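Local structure of hydrogenase-specific maturation endopeptidase (Thermococcus kodakarensis, 5IJA) at residues 18-31 with 136-148. The protein is probably an endopeptidase that matures [NiFe] hydrogenase by trimming its precursor. Sequence-based numbering, arbitrary orientation.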
# COMPACT_ATOMS: atom_id res chain seq x y z
N ALA A 18 -7.70 -5.20 1.30
CA ALA A 18 -7.59 -5.01 -0.16
C ALA A 18 -6.12 -4.92 -0.58
O ALA A 18 -5.70 -5.54 -1.57
CB ALA A 18 -8.34 -3.80 -0.58
N GLY A 19 -5.35 -4.16 0.19
CA GLY A 19 -3.92 -4.04 -0.06
C GLY A 19 -3.19 -5.37 -0.04
O GLY A 19 -2.34 -5.62 -0.89
N LEU A 20 -3.54 -6.23 0.92
CA LEU A 20 -2.90 -7.53 1.04
C LEU A 20 -3.27 -8.42 -0.13
O LEU A 20 -2.44 -9.16 -0.64
CB LEU A 20 -3.28 -8.20 2.38
CG LEU A 20 -2.98 -7.43 3.66
CD1 LEU A 20 -3.32 -8.27 4.90
CD2 LEU A 20 -1.53 -6.98 3.72
N LYS A 21 -4.53 -8.33 -0.58
CA LYS A 21 -4.98 -9.17 -1.68
C LYS A 21 -4.28 -8.77 -2.97
O LYS A 21 -3.84 -9.61 -3.75
CB LYS A 21 -6.50 -9.07 -1.84
CG LYS A 21 -7.27 -10.25 -1.22
CD LYS A 21 -7.80 -9.93 0.18
CE LYS A 21 -8.66 -11.08 0.73
NZ LYS A 21 -9.36 -10.73 2.01
N ALA A 22 -4.17 -7.47 -3.20
CA ALA A 22 -3.39 -6.96 -4.33
C ALA A 22 -1.94 -7.44 -4.24
O ALA A 22 -1.37 -7.91 -5.23
CB ALA A 22 -3.47 -5.46 -4.36
N GLY A 23 -1.36 -7.36 -3.05
CA GLY A 23 -0.01 -7.86 -2.83
C GLY A 23 0.17 -9.34 -3.15
O GLY A 23 1.13 -9.75 -3.81
N ARG A 24 -0.75 -10.16 -2.67
CA ARG A 24 -0.70 -11.59 -2.96
C ARG A 24 -0.79 -11.86 -4.46
O ARG A 24 -0.08 -12.71 -4.98
CB ARG A 24 -1.80 -12.33 -2.21
CG ARG A 24 -1.61 -12.29 -0.70
CD ARG A 24 -2.37 -13.38 0.02
NE ARG A 24 -2.31 -13.17 1.47
CZ ARG A 24 -3.32 -12.72 2.19
NH1 ARG A 24 -4.48 -12.44 1.61
NH2 ARG A 24 -3.18 -12.54 3.50
N ILE A 25 -1.65 -11.13 -5.17
CA ILE A 25 -1.72 -11.28 -6.63
C ILE A 25 -0.39 -10.93 -7.28
O ILE A 25 0.09 -11.64 -8.15
CB ILE A 25 -2.82 -10.39 -7.25
CG1 ILE A 25 -4.21 -10.83 -6.80
CG2 ILE A 25 -2.76 -10.42 -8.77
CD1 ILE A 25 -5.31 -9.86 -7.23
N LEU A 26 0.20 -9.82 -6.85
CA LEU A 26 1.50 -9.43 -7.38
C LEU A 26 2.59 -10.45 -7.02
O LEU A 26 3.47 -10.74 -7.83
CB LEU A 26 1.87 -8.04 -6.88
CG LEU A 26 0.96 -6.93 -7.43
CD1 LEU A 26 1.02 -5.70 -6.55
CD2 LEU A 26 1.33 -6.60 -8.87
N ALA A 27 2.53 -11.01 -5.81
CA ALA A 27 3.52 -11.99 -5.37
C ALA A 27 3.44 -13.25 -6.25
O ALA A 27 4.47 -13.78 -6.68
CB ALA A 27 3.32 -12.35 -3.89
N GLU A 28 2.22 -13.70 -6.54
CA GLU A 28 2.01 -14.86 -7.42
C GLU A 28 2.54 -14.57 -8.82
O GLU A 28 2.95 -15.49 -9.53
CB GLU A 28 0.52 -15.23 -7.48
CG GLU A 28 0.22 -16.39 -8.42
CD GLU A 28 -1.26 -16.63 -8.63
OE1 GLU A 28 -2.07 -15.97 -7.94
OE2 GLU A 28 -1.62 -17.48 -9.47
N LYS A 29 2.56 -13.30 -9.20
CA LYS A 29 3.05 -12.90 -10.52
C LYS A 29 4.56 -12.70 -10.55
O LYS A 29 5.10 -12.30 -11.57
CB LYS A 29 2.38 -11.61 -10.98
CG LYS A 29 0.99 -11.77 -11.54
CD LYS A 29 0.51 -10.42 -12.07
CE LYS A 29 -0.91 -10.51 -12.63
NZ LYS A 29 -1.31 -9.23 -13.27
N GLY A 30 5.22 -12.94 -9.42
CA GLY A 30 6.67 -12.92 -9.35
C GLY A 30 7.31 -11.66 -8.80
O GLY A 30 8.54 -11.59 -8.68
N TYR A 31 6.50 -10.67 -8.44
CA TYR A 31 7.04 -9.40 -7.97
C TYR A 31 7.57 -9.50 -6.56
O TYR A 31 7.16 -10.38 -5.79
CB TYR A 31 5.98 -8.31 -8.04
CG TYR A 31 5.59 -7.94 -9.44
CD1 TYR A 31 6.27 -6.94 -10.14
CD2 TYR A 31 4.54 -8.58 -10.08
CE1 TYR A 31 5.92 -6.61 -11.43
CE2 TYR A 31 4.18 -8.25 -11.37
CZ TYR A 31 4.87 -7.26 -12.04
OH TYR A 31 4.49 -6.94 -13.32
N VAL A 136 -9.04 -3.83 -6.53
CA VAL A 136 -7.81 -4.62 -6.42
C VAL A 136 -7.18 -4.86 -7.79
O VAL A 136 -5.96 -4.78 -7.97
CB VAL A 136 -8.06 -5.97 -5.73
CG1 VAL A 136 -6.83 -6.87 -5.84
CG2 VAL A 136 -8.47 -5.76 -4.29
N GLN A 137 -8.04 -5.14 -8.77
CA GLN A 137 -7.57 -5.35 -10.13
C GLN A 137 -6.86 -4.12 -10.69
O GLN A 137 -5.78 -4.23 -11.27
CB GLN A 137 -8.76 -5.75 -11.02
CG GLN A 137 -9.33 -7.11 -10.64
CD GLN A 137 -8.30 -8.22 -10.80
OE1 GLN A 137 -7.59 -8.29 -11.80
NE2 GLN A 137 -8.21 -9.09 -9.79
N LYS A 138 -7.44 -2.95 -10.48
CA LYS A 138 -6.79 -1.75 -11.02
C LYS A 138 -5.55 -1.37 -10.21
O LYS A 138 -4.59 -0.84 -10.78
CB LYS A 138 -7.76 -0.57 -11.09
CG LYS A 138 -7.37 0.37 -12.23
CD LYS A 138 -8.56 1.05 -12.89
CE LYS A 138 -8.13 1.72 -14.21
NZ LYS A 138 -8.98 2.87 -14.63
N ALA A 139 -5.56 -1.63 -8.90
CA ALA A 139 -4.36 -1.41 -8.10
C ALA A 139 -3.21 -2.28 -8.60
O ALA A 139 -2.06 -1.82 -8.68
CB ALA A 139 -4.63 -1.69 -6.62
N VAL A 140 -3.52 -3.53 -8.94
CA VAL A 140 -2.50 -4.44 -9.46
C VAL A 140 -1.93 -3.94 -10.79
O VAL A 140 -0.72 -4.01 -11.02
CB VAL A 140 -3.08 -5.86 -9.61
CG1 VAL A 140 -2.10 -6.78 -10.39
CG2 VAL A 140 -3.35 -6.44 -8.25
N GLU A 141 -2.81 -3.41 -11.64
CA GLU A 141 -2.39 -2.86 -12.94
C GLU A 141 -1.44 -1.68 -12.81
O GLU A 141 -0.44 -1.59 -13.52
CB GLU A 141 -3.60 -2.42 -13.75
CG GLU A 141 -4.47 -3.54 -14.27
CD GLU A 141 -5.64 -2.99 -15.06
OE1 GLU A 141 -5.46 -1.92 -15.69
OE2 GLU A 141 -6.72 -3.62 -15.05
N ILE A 142 -1.77 -0.77 -11.90
CA ILE A 142 -0.90 0.38 -11.62
C ILE A 142 0.46 -0.09 -11.11
O ILE A 142 1.50 0.38 -11.57
CB ILE A 142 -1.55 1.34 -10.60
CG1 ILE A 142 -2.87 1.88 -11.16
CG2 ILE A 142 -0.61 2.49 -10.26
CD1 ILE A 142 -3.65 2.77 -10.20
N ALA A 143 0.46 -1.02 -10.17
CA ALA A 143 1.70 -1.49 -9.58
C ALA A 143 2.62 -2.19 -10.60
O ALA A 143 3.84 -2.06 -10.53
CB ALA A 143 1.41 -2.43 -8.42
N GLU A 144 2.03 -2.95 -11.52
CA GLU A 144 2.84 -3.66 -12.53
C GLU A 144 3.56 -2.67 -13.43
O GLU A 144 4.72 -2.89 -13.82
CB GLU A 144 1.98 -4.62 -13.36
CG GLU A 144 1.42 -5.80 -12.56
CD GLU A 144 1.16 -7.04 -13.41
OE1 GLU A 144 2.13 -7.63 -13.94
OE2 GLU A 144 -0.02 -7.43 -13.53
N LYS A 145 2.88 -1.58 -13.77
CA LYS A 145 3.51 -0.49 -14.50
C LYS A 145 4.68 0.13 -13.73
O LYS A 145 5.72 0.43 -14.31
CB LYS A 145 2.48 0.57 -14.87
CG LYS A 145 1.34 0.00 -15.69
CD LYS A 145 0.22 0.98 -15.98
CE LYS A 145 -0.75 0.35 -16.99
NZ LYS A 145 -2.12 0.94 -16.95
N LEU A 146 4.52 0.32 -12.42
CA LEU A 146 5.57 0.95 -11.63
C LEU A 146 6.77 0.02 -11.44
O LEU A 146 7.88 0.48 -11.17
CB LEU A 146 5.02 1.39 -10.26
CG LEU A 146 3.87 2.40 -10.32
CD1 LEU A 146 3.35 2.74 -8.93
CD2 LEU A 146 4.33 3.66 -11.03
N ALA A 147 6.53 -1.27 -11.58
CA ALA A 147 7.57 -2.27 -11.34
C ALA A 147 8.06 -2.85 -12.65
O ALA A 147 7.66 -3.94 -13.05
CB ALA A 147 7.04 -3.36 -10.44
N LYS A 148 8.95 -2.11 -13.32
CA LYS A 148 9.46 -2.53 -14.62
C LYS A 148 10.71 -3.40 -14.50
O LYS A 148 10.84 -4.41 -15.20
CB LYS A 148 9.76 -1.31 -15.49
CG LYS A 148 8.52 -0.50 -15.84
CD LYS A 148 7.42 -1.40 -16.40
CE LYS A 148 7.88 -2.10 -17.67
NZ LYS A 148 6.72 -2.64 -18.43
O HOH W 1 5.94 -5.12 -14.59
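Val136 pushes into helix 18-28 as a knob, seated in a hole formed by Ala18, Lys21, Ala22 and Ile25. Val136 CG1, anti to the backbone N (chi1 170°), meets Ile25 CD1 at 3.6 Å, while CG2 reaches over to Ala18. The small Ala18 and Ala22 probably help the segment axes of helices 18-28 and 136-146 approach to 9.2 Å, crossing at -52°. Gln137 adds its amide NE2 beside Ile25 CD1. One turn on, Val140 repeats the valine geometry: Val140 CG1 lies against Leu26 CD2 (3.8 Å), and CG2 rests on Ala22. Ala143 CB then takes the other leucine branch, Leu26 CD1, at 3.8 Å; Leu26 also packs on Ile5 and Val33, tying the helix pair to the parallel strands of the alpha/beta sheet.

Glu144 marks the change to polar contacts. The anti lone pair of Glu144 OE1 accepts a 2.5 Å hydrogen bond from Tyr31 OH, with carboxylate and ring planes 80° apart. OE2 faces Lys29 NZ in a salt bridge whose modelled separation is doubtfully short. Ala147 CB packs obliquely against Tyr31 CE1 (3.6 Å), and a water lies within hydrogen-bonding distance of Tyr31 OH, Glu144 O and Ala147 O, linking the phenol to the C-terminal end of helix 130-146. A phenylalanine in place of Tyr31 would probably leave Glu144 OE1 without this donor and cost the water one of its three protein partners. The contact thus grades from an apolar knob-in-hole junction to a hydrated, polar end, where the Schellman turn at Gly30 brings Tyr31 round to the carboxylate and the hydroxyl-carboxylate bond and shared water join the two chain ends.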